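Local coordinates for protein Hcp1 family type VI secretion system effector (Salmonella typhimurium, PDB 5XHH) that probably stacks as hexameric rings into the inner tube of the type VI secretion system and helps deliver effectors, as other Hcp proteins do, at residues M1-I12 against I79-A89; F129-V137 against T148-K156. All coordinates share one frame; numbering follows the deposited sequence.

Interaction 1: M1-I12 against I79-A89; sequences MAYDIFLKIDGI and IPQAILVMRKA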
loop_
_atom_site.group_PDB
_atom_site.type_symbol
_atom_site.label_atom_id
_atom_site.label_comp_id
_atom_site.label_asym_id
_atom_site.label_seq_id
_atom_site.Cartn_x
_atom_site.Cartn_y
_atom_site.Cartn_z
ATOM N N MET A 1 -9.101 10.136 -11.797
ATOM C CA MET A 1 -9.425 11.519 -12.122
ATOM C C MET A 1 -8.241 12.474 -11.911
ATOM O O MET A 1 -7.271 12.457 -12.657
ATOM C CB MET A 1 -10.624 11.981 -11.297
ATOM C CG MET A 1 -11.948 11.380 -11.729
ATOM S SD MET A 1 -13.322 12.238 -10.935
ATOM C CE MET A 1 -12.601 13.859 -10.684
ATOM N N ALA A 2 -8.317 13.316 -10.889
ATOM C CA ALA A 2 -7.323 14.366 -10.758
ATOM C C ALA A 2 -6.029 13.910 -10.082
ATOM O O ALA A 2 -5.067 14.676 -10.083
ATOM C CB ALA A 2 -7.935 15.552 -10.011
ATOM N N TYR A 3 -5.951 12.691 -9.531
ATOM C CA TYR A 3 -4.716 12.223 -8.901
ATOM C C TYR A 3 -4.332 10.835 -9.405
ATOM O O TYR A 3 -5.178 9.947 -9.508
ATOM C CB TYR A 3 -4.827 12.195 -7.354
ATOM C CG TYR A 3 -4.864 13.564 -6.690
ATOM C CD1 TYR A 3 -6.064 14.223 -6.511
ATOM C CD2 TYR A 3 -3.701 14.197 -6.259
ATOM C CE1 TYR A 3 -6.121 15.466 -5.924
ATOM C CE2 TYR A 3 -3.750 15.454 -5.654
ATOM C CZ TYR A 3 -4.974 16.080 -5.489
ATOM O OH TYR A 3 -5.086 17.328 -4.900
ATOM N N ASP A 4 -3.049 10.655 -9.712
ATOM C CA ASP A 4 -2.480 9.354 -10.042
ATOM C C ASP A 4 -1.842 8.757 -8.797
ATOM O O ASP A 4 -1.143 9.450 -8.049
ATOM C CB ASP A 4 -1.419 9.452 -11.150
ATOM C CG ASP A 4 -1.958 10.037 -12.446
ATOM O OD1 ASP A 4 -3.078 9.676 -12.856
ATOM O OD2 ASP A 4 -1.253 10.864 -13.058
ATOM N N ILE A 5 -2.088 7.467 -8.588
ATOM C CA ILE A 5 -1.587 6.710 -7.447
ATOM C C ILE A 5 -0.998 5.417 -7.988
ATOM O O ILE A 5 -1.676 4.686 -8.720
ATOM C CB ILE A 5 -2.703 6.401 -6.424
ATOM C CG1 ILE A 5 -3.505 7.672 -6.075
ATOM C CG2 ILE A 5 -2.110 5.791 -5.164
ATOM C CD1 ILE A 5 -4.825 7.409 -5.333
ATOM N N PHE A 6 0.247 5.126 -7.627
ATOM C CA PHE A 6 0.938 3.935 -8.095
ATOM C C PHE A 6 1.424 3.128 -6.903
ATOM O O PHE A 6 1.866 3.695 -5.895
ATOM C CB PHE A 6 2.125 4.301 -9.001
ATOM C CG PHE A 6 1.729 5.103 -10.199
ATOM C CD1 PHE A 6 1.153 4.491 -11.286
ATOM C CD2 PHE A 6 1.914 6.480 -10.228
ATOM C CE1 PHE A 6 0.778 5.230 -12.394
ATOM C CE2 PHE A 6 1.541 7.227 -11.329
ATOM C CZ PHE A 6 0.980 6.597 -12.417
ATOM N N LEU A 7 1.327 1.806 -7.014
ATOM C CA LEU A 7 1.814 0.901 -5.986
ATOM C C LEU A 7 2.743 -0.110 -6.634
ATOM O O LEU A 7 2.317 -0.907 -7.472
ATOM C CB LEU A 7 0.674 0.198 -5.254
ATOM C CG LEU A 7 1.141 -0.722 -4.127
ATOM C CD1 LEU A 7 2.001 0.049 -3.135
ATOM C CD2 LEU A 7 -0.043 -1.376 -3.414
ATOM N N LYS A 8 4.011 -0.060 -6.251
ATOM C CA LYS A 8 5.035 -0.965 -6.737
ATOM C C LYS A 8 5.247 -2.034 -5.675
ATOM O O LYS A 8 5.722 -1.735 -4.578
ATOM C CB LYS A 8 6.324 -0.197 -7.016
ATOM C CG LYS A 8 7.472 -1.082 -7.504
ATOM C CD LYS A 8 8.822 -0.410 -7.306
ATOM C CE LYS A 8 9.921 -1.195 -8.016
ATOM N NZ LYS A 8 11.258 -0.831 -7.513
ATOM N N ILE A 9 4.910 -3.280 -5.994
ATOM C CA ILE A 9 5.067 -4.393 -5.073
ATOM C C ILE A 9 6.131 -5.340 -5.616
ATOM O O ILE A 9 6.016 -5.823 -6.747
ATOM C CB ILE A 9 3.741 -5.140 -4.857
ATOM C CG1 ILE A 9 2.655 -4.183 -4.351
ATOM C CG2 ILE A 9 3.951 -6.279 -3.868
ATOM C CD1 ILE A 9 1.312 -4.852 -4.171
ATOM N N ASP A 10 7.157 -5.613 -4.807
ATOM C CA ASP A 10 8.187 -6.569 -5.209
ATOM C C ASP A 10 7.546 -7.900 -5.583
ATOM O O ASP A 10 6.735 -8.446 -4.829
ATOM C CB ASP A 10 9.199 -6.784 -4.082
ATOM C CG ASP A 10 10.174 -5.637 -3.923
ATOM O OD1 ASP A 10 10.212 -4.741 -4.786
ATOM O OD2 ASP A 10 10.936 -5.661 -2.936
ATOM N N GLY A 11 7.892 -8.412 -6.759
ATOM C CA GLY A 11 7.368 -9.680 -7.213
ATOM C C GLY A 11 5.917 -9.677 -7.652
ATOM O O GLY A 11 5.429 -10.715 -8.109
ATOM N N ILE A 12 5.210 -8.556 -7.538
ATOM C CA ILE A 12 3.803 -8.501 -7.929
ATOM C C ILE A 12 3.596 -7.318 -8.859
ATOM O O ILE A 12 3.174 -6.238 -8.430
ATOM C CB ILE A 12 2.872 -8.416 -6.703
ATOM C CG1 ILE A 12 3.046 -9.654 -5.832
ATOM C CG2 ILE A 12 1.405 -8.346 -7.122
ATOM C CD1 ILE A 12 2.127 -9.710 -4.658
ATOM N N ILE A 79 6.945 -10.205 1.354
ATOM C CA ILE A 79 7.245 -9.194 0.345
ATOM C C ILE A 79 8.289 -8.247 0.933
ATOM O O ILE A 79 8.007 -7.599 1.947
ATOM C CB ILE A 79 5.994 -8.411 -0.065
ATOM C CG1 ILE A 79 4.938 -9.341 -0.650
ATOM C CG2 ILE A 79 6.375 -7.310 -1.029
ATOM C CD1 ILE A 79 3.578 -8.683 -0.777
ATOM N N PRO A 80 9.493 -8.154 0.356
ATOM C CA PRO A 80 10.507 -7.236 0.930
ATOM C C PRO A 80 10.055 -5.785 1.013
ATOM O O PRO A 80 10.126 -5.191 2.092
ATOM C CB PRO A 80 11.713 -7.421 -0.009
ATOM C CG PRO A 80 11.576 -8.866 -0.478
ATOM C CD PRO A 80 10.077 -9.092 -0.621
ATOM N N GLN A 81 9.567 -5.191 -0.076
ATOM C CA GLN A 81 9.128 -3.805 0.024
ATOM C C GLN A 81 8.015 -3.513 -0.978
ATOM O O GLN A 81 7.760 -4.282 -1.913
ATOM C CB GLN A 81 10.301 -2.818 -0.152
ATOM C CG GLN A 81 10.655 -2.466 -1.572
ATOM C CD GLN A 81 11.541 -1.220 -1.695
ATOM O OE1 GLN A 81 11.674 -0.676 -2.778
ATOM N NE2 GLN A 81 12.151 -0.779 -0.592
ATOM N N ALA A 82 7.343 -2.385 -0.741
ATOM C CA ALA A 82 6.321 -1.851 -1.626
ATOM C C ALA A 82 6.381 -0.336 -1.537
ATOM O O ALA A 82 6.629 0.206 -0.467
ATOM C CB ALA A 82 4.913 -2.341 -1.246
ATOM N N ILE A 83 6.149 0.343 -2.653
ATOM C CA ILE A 83 6.271 1.792 -2.711
ATOM C C ILE A 83 4.971 2.354 -3.245
ATOM O O ILE A 83 4.546 2.007 -4.353
ATOM C CB ILE A 83 7.446 2.241 -3.591
ATOM C CG1 ILE A 83 8.753 1.625 -3.091
ATOM C CG2 ILE A 83 7.516 3.754 -3.596
ATOM C CD1 ILE A 83 9.967 1.910 -3.989
ATOM N N LEU A 84 4.340 3.221 -2.467
ATOM C CA LEU A 84 3.095 3.863 -2.842
ATOM C C LEU A 84 3.415 5.320 -3.126
ATOM O O LEU A 84 3.958 6.013 -2.266
ATOM C CB LEU A 84 2.053 3.712 -1.729
ATOM C CG LEU A 84 0.586 4.022 -2.037
ATOM C CD1 LEU A 84 -0.291 3.720 -0.818
ATOM C CD2 LEU A 84 0.401 5.469 -2.446
ATOM N N VAL A 85 3.065 5.783 -4.319
ATOM C CA VAL A 85 3.358 7.137 -4.757
ATOM C C VAL A 85 2.060 7.802 -5.202
ATOM O O VAL A 85 1.247 7.187 -5.893
ATOM C CB VAL A 85 4.392 7.132 -5.897
ATOM C CG1 VAL A 85 4.289 8.391 -6.693
ATOM C CG2 VAL A 85 5.816 6.925 -5.331
ATOM N N MET A 86 1.869 9.057 -4.805
ATOM C CA MET A 86 0.715 9.843 -5.211
ATOM C C MET A 86 1.182 11.173 -5.777
ATOM O O MET A 86 2.044 11.848 -5.178
ATOM C CB MET A 86 -0.235 10.059 -4.031
ATOM C CG MET A 86 -1.569 10.676 -4.376
ATOM S SD MET A 86 -2.735 10.356 -3.028
ATOM C CE MET A 86 -4.166 11.277 -3.615
ATOM N N ARG A 87 0.587 11.551 -6.913
ATOM C CA ARG A 87 0.892 12.805 -7.586
ATOM C C ARG A 87 -0.371 13.414 -8.181
ATOM O O ARG A 87 -1.327 12.712 -8.512
ATOM C CB ARG A 87 1.915 12.606 -8.712
ATOM C CG ARG A 87 1.299 12.046 -9.973
ATOM C CD ARG A 87 2.327 11.671 -11.038
ATOM N NE ARG A 87 1.664 11.077 -12.201
ATOM C CZ ARG A 87 2.275 10.333 -13.118
ATOM N NH1 ARG A 87 3.571 10.078 -13.020
ATOM N NH2 ARG A 87 1.584 9.840 -14.134
ATOM N N LYS A 88 -0.336 14.735 -8.337
ATOM C CA LYS A 88 -1.365 15.472 -9.058
ATOM C C LYS A 88 -1.297 15.127 -10.537
ATOM O O LYS A 88 -0.217 15.127 -11.136
ATOM C CB LYS A 88 -1.157 16.977 -8.863
ATOM C CG LYS A 88 -2.296 17.888 -9.300
ATOM C CD LYS A 88 -3.652 17.395 -8.851
ATOM C CE LYS A 88 -4.694 18.486 -8.999
ATOM N NZ LYS A 88 -6.026 18.038 -8.544
ATOM N N ALA A 89 -2.445 14.849 -11.135
ATOM C CA ALA A 89 -2.470 14.445 -12.532
ATOM C C ALA A 89 -2.420 15.643 -13.480
ATOM O O ALA A 89 -2.897 16.720 -13.148
ATOM C CB ALA A 89 -3.688 13.615 -12.806
HETATM O O HOH W 1 12.308 -2.364 -5.497
#
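Arg87 turns the face of its guanidinium to the edge of the Phe6 ring: Phe6 CE2 stands 3.7 Å from Arg87 CZ, above the centre of the guanidinium, and the two planes are steeply inclined, 74° apart. The same group meets Asp4 edge-on. Arg87 NE approaches the anti lone pair of Asp4 OD2 at 3.0 Å, within the guanidinium plane, while Arg87 NH2 reaches that oxygen from above the carboxylate plane at 3.2 Å. Asp18 forms a second salt bridge to NH2, and these bonds to two aspartates probably fix how the guanidinium is turned. A chi1 of 79°, followed by an extended chain, carries Arg87 NE across to Asp4 OD2. His21 stacks on the Phe6 ring.

Strands 3-9 and 79-88 are antiparallel neighbours in the larger sheet of the Hcp beta-barrel fold, with Phe6, Val85, Lys8 and Ile83 on the same face as the salt bridge. Phe6 and Val85 exchange two backbone hydrogen bonds, as do Lys8 and Ile83. The other face is apolar: Ile5 CG2 lies 3.7 Å from Leu84 CD2, both next to Trp30, and Leu7 CD1 rests against Leu84 CB.

At the Tyr3 end, Lys88 bends at chi2 (45°), bringing CD over one ring face, 4.0 Å from the Tyr3 centroid, with NZ in an off-centre cation-pi contact. At the far end, Ile9 CG2 meets Ile79 CG2 at 3.9 Å near Leu69 and Tyr72 of helix 66-75, while one water links Lys8 NZ, Asp10 OD1 and Gln81 OE1.

Interaction 2: F129-V137 against T148-K156; sequences FSTVKQEYV and TITAGYDFK
Ser130 starts the pairing at the corner where the chain leaves strand 121-129. Its carbonyl oxygen accepts the Phe155 N-H at 2.7 Å and also lies at the edge of the Phe155 ring, 3.5 Å from CD2. The Ser130 hydroxyl bonds to Asp103, which also takes the Lys156 ammonium in a salt bridge.

At Thr131 the methyl does the touching: CG2 is 3.5 Å from Asp154 CG, against the carboxylate, whose OD1 is bonded to Ala157 N. A chi1 of 87° leaves CG2 to face Asp154 and tucks the threonine OG1 between the backbone N and the carbonyl carbon, where it bonds to the Thr102 hydroxyl. Val132 trades two backbone hydrogen bonds with Tyr153, and its CG1 reaches the edge of the Phe155 ring at CE2, 4.1 Å away. Tyr153 CD2 lies over the centre of one face of that same ring.

Lys133 pairs with Gly152, where the strands draw to 3.8 Å between CA atoms. The lysine's aliphatic chain crosses Thr150, with CE a tight 3.4 Å from Thr150 CG2. Gln134 and Ala151 form the next hydrogen-bonded pair, two N-H···O bonds holding them together. Glu135 runs alongside Thr150, its CG 3.5 Å from the threonine OG1. Tyr136 repeats the double backbone bond with Ile149, and Val137 CG2 ends the row against Thr148 CG2 at 3.9 Å.

This is a beta hairpin. Strand 131-137 lies between strands 97-102 and 148-154; Thr131, Lys133 and Glu135 bond to Thr102, Thr100 and Lys98, and Val137 continues the ladder to Tyr96. Strand 159-160 follows 148-154 in the sheet. Val132 packs on Phe101 and Trp32, while Phe155 reaches Ile34, Val51 and Val53 of strands 29-36 and 51-61.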
loop_
_atom_site.group_PDB
_atom_site.type_symbol
_atom_site.label_atom_id
_atom_site.label_comp_id
_atom_site.label_asym_id
_atom_site.label_seq_id
_atom_site.Cartn_x
_atom_site.Cartn_y
_atom_site.Cartn_z
ATOM N N PHE A 129 2.249 -4.560 7.059
ATOM C CA PHE A 129 3.633 -4.133 6.933
ATOM C C PHE A 129 4.197 -3.892 8.324
ATOM O O PHE A 129 3.477 -3.483 9.239
ATOM C CB PHE A 129 3.770 -2.858 6.068
ATOM C CG PHE A 129 2.993 -1.681 6.591
ATOM C CD1 PHE A 129 1.680 -1.475 6.202
ATOM C CD2 PHE A 129 3.568 -0.790 7.476
ATOM C CE1 PHE A 129 0.953 -0.392 6.687
ATOM C CE2 PHE A 129 2.852 0.291 7.967
ATOM C CZ PHE A 129 1.533 0.490 7.565
ATOM N N SER A 130 5.487 -4.147 8.486
ATOM C CA SER A 130 6.082 -3.869 9.780
ATOM C C SER A 130 6.796 -2.527 9.846
ATOM O O SER A 130 6.992 -2.022 10.951
ATOM C CB SER A 130 7.031 -5.002 10.190
ATOM O OG SER A 130 7.815 -5.408 9.107
ATOM N N THR A 131 7.167 -1.920 8.713
ATOM C CA THR A 131 7.783 -0.599 8.749
ATOM C C THR A 131 7.255 0.262 7.615
ATOM O O THR A 131 6.974 -0.230 6.515
ATOM C CB THR A 131 9.322 -0.636 8.634
ATOM O OG1 THR A 131 9.686 -0.626 7.250
ATOM C CG2 THR A 131 9.910 -1.874 9.299
ATOM N N VAL A 132 7.164 1.565 7.883
ATOM C CA VAL A 132 6.731 2.525 6.871
ATOM C C VAL A 132 7.585 3.773 6.982
ATOM O O VAL A 132 7.926 4.219 8.085
ATOM C CB VAL A 132 5.231 2.884 6.990
ATOM C CG1 VAL A 132 4.898 3.462 8.351
ATOM C CG2 VAL A 132 4.802 3.856 5.876
ATOM N N LYS A 133 7.919 4.345 5.832
ATOM C CA LYS A 133 8.650 5.605 5.791
ATOM C C LYS A 133 7.969 6.499 4.777
ATOM O O LYS A 133 7.804 6.107 3.617
ATOM C CB LYS A 133 10.116 5.390 5.416
ATOM C CG LYS A 133 10.804 6.669 5.011
ATOM C CD LYS A 133 12.314 6.535 5.066
ATOM C CE LYS A 133 12.885 7.344 6.232
ATOM N NZ LYS A 133 14.381 7.474 6.198
ATOM N N GLN A 134 7.571 7.691 5.192
ATOM C CA GLN A 134 6.911 8.601 4.275
ATOM C C GLN A 134 7.825 9.773 3.950
ATOM O O GLN A 134 8.581 10.243 4.806
ATOM C CB GLN A 134 5.559 9.072 4.839
ATOM C CG GLN A 134 5.557 10.244 5.772
ATOM C CD GLN A 134 4.128 10.622 6.224
ATOM O OE1 GLN A 134 3.532 11.578 5.721
ATOM N NE2 GLN A 134 3.597 9.876 7.174
ATOM N N GLU A 135 7.750 10.210 2.695
ATOM C CA GLU A 135 8.439 11.370 2.157
ATOM C C GLU A 135 7.417 12.280 1.500
ATOM O O GLU A 135 6.644 11.839 0.647
ATOM C CB GLU A 135 9.494 10.958 1.121
ATOM C CG GLU A 135 10.569 10.046 1.681
ATOM C CD GLU A 135 11.451 9.457 0.593
ATOM O OE1 GLU A 135 11.483 8.215 0.469
ATOM O OE2 GLU A 135 12.087 10.240 -0.147
ATOM N N TYR A 136 7.423 13.543 1.896
ATOM C CA TYR A 136 6.580 14.579 1.329
ATOM C C TYR A 136 7.484 15.633 0.706
ATOM O O TYR A 136 8.472 16.037 1.317
ATOM C CB TYR A 136 5.685 15.209 2.419
ATOM C CG TYR A 136 4.795 16.320 1.901
ATOM C CD1 TYR A 136 3.524 16.044 1.404
ATOM C CD2 TYR A 136 5.225 17.644 1.903
ATOM C CE1 TYR A 136 2.720 17.053 0.910
ATOM C CE2 TYR A 136 4.429 18.656 1.411
ATOM C CZ TYR A 136 3.176 18.358 0.926
ATOM O OH TYR A 136 2.370 19.358 0.445
ATOM N N VAL A 137 7.144 16.093 -0.494
ATOM C CA VAL A 137 7.926 17.116 -1.188
ATOM C C VAL A 137 7.110 18.402 -1.255
ATOM O O VAL A 137 6.149 18.506 -2.026
ATOM C CB VAL A 137 8.339 16.673 -2.594
ATOM C CG1 VAL A 137 9.082 17.812 -3.283
ATOM C CG2 VAL A 137 9.180 15.394 -2.540
ATOM N N THR A 148 12.300 17.989 0.973
ATOM C CA THR A 148 11.519 16.827 1.386
ATOM C C THR A 148 11.537 16.654 2.899
ATOM O O THR A 148 12.603 16.648 3.520
ATOM C CB THR A 148 12.027 15.538 0.728
ATOM O OG1 THR A 148 13.086 14.982 1.516
ATOM C CG2 THR A 148 12.533 15.807 -0.682
ATOM N N ILE A 149 10.348 16.481 3.475
ATOM C CA ILE A 149 10.167 16.092 4.869
ATOM C C ILE A 149 9.972 14.584 4.901
ATOM O O ILE A 149 9.203 14.041 4.102
ATOM C CB ILE A 149 8.960 16.819 5.489
ATOM C CG1 ILE A 149 8.977 18.297 5.101
ATOM C CG2 ILE A 149 8.926 16.650 6.994
ATOM C CD1 ILE A 149 10.222 19.007 5.531
ATOM N N THR A 150 10.662 13.903 5.809
ATOM C CA THR A 150 10.621 12.452 5.854
ATOM C C THR A 150 10.507 11.991 7.298
ATOM O O THR A 150 11.038 12.622 8.214
ATOM C CB THR A 150 11.873 11.814 5.218
ATOM O OG1 THR A 150 12.078 12.341 3.905
ATOM C CG2 THR A 150 11.689 10.333 5.087
ATOM N N ALA A 151 9.820 10.873 7.489
ATOM C CA ALA A 151 9.733 10.267 8.805
ATOM C C ALA A 151 9.327 8.815 8.621
ATOM O O ALA A 151 8.534 8.500 7.739
ATOM C CB ALA A 151 8.717 10.988 9.694
ATOM N N GLY A 152 9.866 7.943 9.452
ATOM C CA GLY A 152 9.578 6.534 9.305
ATOM C C GLY A 152 9.679 5.839 10.636
ATOM O O GLY A 152 10.315 6.334 11.572
ATOM N N TYR A 153 9.052 4.668 10.706
ATOM C CA TYR A 153 9.082 3.900 11.935
ATOM C C TYR A 153 8.976 2.414 11.617
ATOM O O TYR A 153 8.266 1.991 10.685
ATOM C CB TYR A 153 7.955 4.346 12.883
ATOM C CG TYR A 153 8.086 3.915 14.332
ATOM C CD1 TYR A 153 8.853 4.652 15.238
ATOM C CD2 TYR A 153 7.415 2.799 14.806
ATOM C CE1 TYR A 153 8.957 4.267 16.573
ATOM C CE2 TYR A 153 7.512 2.411 16.135
ATOM C CZ TYR A 153 8.280 3.149 17.013
ATOM O OH TYR A 153 8.366 2.760 18.336
ATOM N N ASP A 154 9.679 1.637 12.442
ATOM C CA ASP A 154 9.711 0.178 12.412
ATOM C C ASP A 154 8.892 -0.312 13.598
ATOM O O ASP A 154 9.296 -0.130 14.748
ATOM C CB ASP A 154 11.161 -0.304 12.496
ATOM C CG ASP A 154 11.304 -1.817 12.501
ATOM O OD1 ASP A 154 10.421 -2.545 12.999
ATOM O OD2 ASP A 154 12.345 -2.274 11.996
ATOM N N PHE A 155 7.752 -0.939 13.327
ATOM C CA PHE A 155 6.884 -1.378 14.412
ATOM C C PHE A 155 7.262 -2.738 14.963
ATOM O O PHE A 155 6.730 -3.124 16.006
ATOM C CB PHE A 155 5.424 -1.394 13.956
ATOM C CG PHE A 155 4.892 -0.028 13.628
ATOM C CD1 PHE A 155 4.342 0.772 14.614
ATOM C CD2 PHE A 155 4.980 0.470 12.342
ATOM C CE1 PHE A 155 3.873 2.042 14.312
ATOM C CE2 PHE A 155 4.512 1.724 12.037
ATOM C CZ PHE A 155 3.961 2.512 13.019
ATOM N N LYS A 156 8.158 -3.475 14.298
ATOM C CA LYS A 156 8.639 -4.727 14.869
ATOM C C LYS A 156 9.706 -4.457 15.917
ATOM O O LYS A 156 9.642 -4.983 17.031
ATOM C CB LYS A 156 9.181 -5.633 13.764
ATOM C CG LYS A 156 9.410 -7.067 14.186
ATOM C CD LYS A 156 9.130 -8.032 13.032
ATOM C CE LYS A 156 10.218 -7.983 11.966
ATOM N NZ LYS A 156 9.949 -8.924 10.825
#

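Overall arrangement
From the N terminus, strand 3-9 leads into a long excursion through strands 29-36 and 51-61 and helix 66-75 before strand 79-88 returns to pair with it, so interaction 1 closes a 66-residue loop. The chain then lays down strands 97-102, 104-113 and 121-129, turns at Ser130, and enters interaction 2, which closes a loop of only ten residues. The two loops follow one another in series and neither nests nor crosses. Strand 97-102 bridges them, pairing with 79-88 on one side and 131-137 on the other, so both contacts belong to one continuous antiparallel sheet, their centres about 15 Å apart.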